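Local atomic coordinates of mandelate racemase / muconate lactonizing enzyme, C-terminal domain protein (Pseudovibrio sp. JE062, PDB entry 4JHM), a protein that is of unassigned function but belongs to the enolase superfamily, whose members join an N-terminal alpha+beta capping domain to a modified TIM barrel. Residues T280-C285 / L311-A316. Residues are numbered along the deposited sequence; the frame is centred on the assembly and turned at random.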
loop_
_atom_site.group_PDB
_atom_site.type_symbol
_atom_site.label_atom_id
_atom_site.label_comp_id
_atom_site.label_asym_id
_atom_site.label_seq_id
_atom_site.Cartn_x
_atom_site.Cartn_y
_atom_site.Cartn_z
ATOM N N THR A 280 6.976 -11.472 -33.024
ATOM C CA THR A 280 5.632 -11.111 -32.596
ATOM C C THR A 280 5.569 -10.626 -31.150
ATOM O O THR A 280 4.848 -9.680 -30.839
ATOM C CB THR A 280 4.695 -12.322 -32.734
ATOM O OG1 THR A 280 4.369 -12.520 -34.118
ATOM C CG2 THR A 280 3.419 -12.129 -31.920
ATOM N N GLN A 281 6.319 -11.277 -30.268
ATOM C CA GLN A 281 6.228 -11.000 -28.845
ATOM C C GLN A 281 7.254 -9.971 -28.396
ATOM O O GLN A 281 6.937 -9.077 -27.611
ATOM C CB GLN A 281 6.407 -12.292 -28.047
ATOM C CG GLN A 281 5.343 -13.343 -28.339
ATOM C CD GLN A 281 3.970 -12.926 -27.856
ATOM O OE1 GLN A 281 3.108 -12.554 -28.647
ATOM N NE2 GLN A 281 3.767 -12.964 -26.548
ATOM N N LEU A 282 8.487 -10.097 -28.875
ATOM C CA LEU A 282 9.519 -9.143 -28.503
ATOM C C LEU A 282 8.967 -7.770 -28.790
ATOM O O LEU A 282 8.900 -6.911 -27.913
ATOM C CB LEU A 282 10.799 -9.356 -29.307
ATOM C CG LEU A 282 11.926 -8.371 -28.974
ATOM C CD1 LEU A 282 12.402 -8.562 -27.540
ATOM C CD2 LEU A 282 13.090 -8.532 -29.938
ATOM N N ASN A 283 8.556 -7.594 -30.041
ATOM C CA ASN A 283 7.977 -6.355 -30.522
ATOM C C ASN A 283 7.028 -5.724 -29.509
ATOM O O ASN A 283 7.092 -4.525 -29.245
ATOM C CB ASN A 283 7.239 -6.623 -31.836
ATOM C CG ASN A 283 6.761 -5.353 -32.503
ATOM O OD1 ASN A 283 7.559 -4.519 -32.925
ATOM N ND2 ASN A 283 5.450 -5.202 -32.605
ATOM N N LYS A 284 6.146 -6.533 -28.941
ATOM C CA LYS A 284 5.188 -6.033 -27.964
ATOM C C LYS A 284 5.878 -5.597 -26.672
ATOM O O LYS A 284 5.509 -4.583 -26.080
ATOM C CB LYS A 284 4.135 -7.095 -27.667
ATOM C CG LYS A 284 3.234 -7.405 -28.850
ATOM C CD LYS A 284 2.328 -8.590 -28.560
ATOM C CE LYS A 284 1.550 -9.020 -29.789
ATOM N NZ LYS A 284 0.927 -10.352 -29.572
ATOM N N CYS A 285 6.882 -6.356 -26.243
ATOM C CA CYS A 285 7.617 -6.028 -25.025
ATOM C C CYS A 285 8.257 -4.645 -25.111
ATOM O O CYS A 285 8.348 -3.929 -24.111
ATOM C CB CYS A 285 8.674 -7.091 -24.733
ATOM S SG CYS A 285 7.979 -8.677 -24.211
ATOM N N LEU A 311 18.090 -7.499 -33.709
ATOM C CA LEU A 311 18.570 -6.236 -34.246
ATOM C C LEU A 311 17.443 -5.506 -34.972
ATOM O O LEU A 311 17.304 -4.284 -34.865
ATOM C CB LEU A 311 19.751 -6.465 -35.191
ATOM C CG LEU A 311 20.199 -5.249 -36.010
ATOM C CD1 LEU A 311 20.556 -4.069 -35.120
ATOM C CD2 LEU A 311 21.378 -5.611 -36.897
ATOM N N HIS A 312 16.634 -6.260 -35.708
ATOM C CA HIS A 312 15.573 -5.670 -36.507
ATOM C C HIS A 312 14.531 -4.993 -35.631
ATOM O O HIS A 312 14.144 -3.849 -35.862
ATOM C CB HIS A 312 14.916 -6.732 -37.389
ATOM C CG HIS A 312 15.610 -6.930 -38.697
ATOM N ND1 HIS A 312 15.518 -6.022 -39.727
ATOM C CD2 HIS A 312 16.415 -7.923 -39.140
ATOM C CE1 HIS A 312 16.233 -6.450 -40.752
ATOM N NE2 HIS A 312 16.787 -7.601 -40.422
ATOM N N VAL A 313 14.079 -5.709 -34.617
ATOM C CA VAL A 313 13.092 -5.168 -33.710
ATOM C C VAL A 313 13.636 -3.901 -33.052
ATOM O O VAL A 313 12.919 -2.915 -32.913
ATOM C CB VAL A 313 12.694 -6.212 -32.650
ATOM C CG1 VAL A 313 11.611 -5.664 -31.736
ATOM C CG2 VAL A 313 12.222 -7.488 -33.331
ATOM N N ALA A 314 14.911 -3.920 -32.669
ATOM C CA ALA A 314 15.529 -2.770 -32.004
ATOM C C ALA A 314 15.635 -1.561 -32.938
ATOM O O ALA A 314 15.634 -0.420 -32.486
ATOM C CB ALA A 314 16.899 -3.140 -31.449
ATOM N N LEU A 315 15.727 -1.812 -34.239
ATOM C CA LEU A 315 15.793 -0.724 -35.216
ATOM C C LEU A 315 14.414 -0.113 -35.478
ATOM O O LEU A 315 14.308 1.017 -35.952
ATOM C CB LEU A 315 16.418 -1.213 -36.526
ATOM C CG LEU A 315 17.943 -1.077 -36.637
ATOM C CD1 LEU A 315 18.652 -1.301 -35.311
ATOM C CD2 LEU A 315 18.474 -2.040 -37.682
ATOM N N ALA A 316 13.364 -0.857 -35.146
ATOM C CA ALA A 316 11.998 -0.399 -35.365
ATOM C C ALA A 316 11.508 0.522 -34.245
ATOM O O ALA A 316 10.539 1.252 -34.420
ATOM C CB ALA A 316 11.069 -1.593 -35.510
#
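Between residues 280-285 and 311-316 the backbones come nearest at Asn-283 and Val-313, whose CA atoms lie 6.1 Å apart, and no hydrogen bond links the two segments. The contact is a small, buried apolar one built round Val-313, whose CB points toward residues 280-285. Leu-282 reaches across from its own helix: with CG anti to the backbone N (chi1 179°), its CD2 is carried onto the fork of the valine, 3.6 Å from Val-313 CB and 3.7 Å from each of CG1 and CG2. Branching at CB suits Val-313 to this place, since it offers two methyls close to the backbone without a long chain to hold the helices apart. Its CG1, packed on the leucine, also lies 3.9 Å from Asn-283 CA, so one methyl packs on backbone as well as side chain. Ile-279 and Phe-286 also touch Val-313; with Leu-282 and Asn-283 they give the i, i+3, i+4, i+7 spacing of a knobs-into-holes socket, although Asn-283 is met mainly at CA. In this TIM-barrel-like domain, helices 279-291 and 304-316 are neighbours in sequence, and the contact packs one against the other. Asn-283 stands at the polar margin: its OD1 is hydrogen-bonded to His-317 NE2, four residues on from Val-313, while its side chain also touches Leu-127. Lys-284, in contrast, has its CB directed away from residues 311-316, and its long chain, packed on Ala-287 of the second subunit, carries NZ to Gln-281 OE1 and Gln-86 OE1. The bond to Gln-281 OE1 is 3.2 Å long, with NZ tilted 24° from the carbonyl plane.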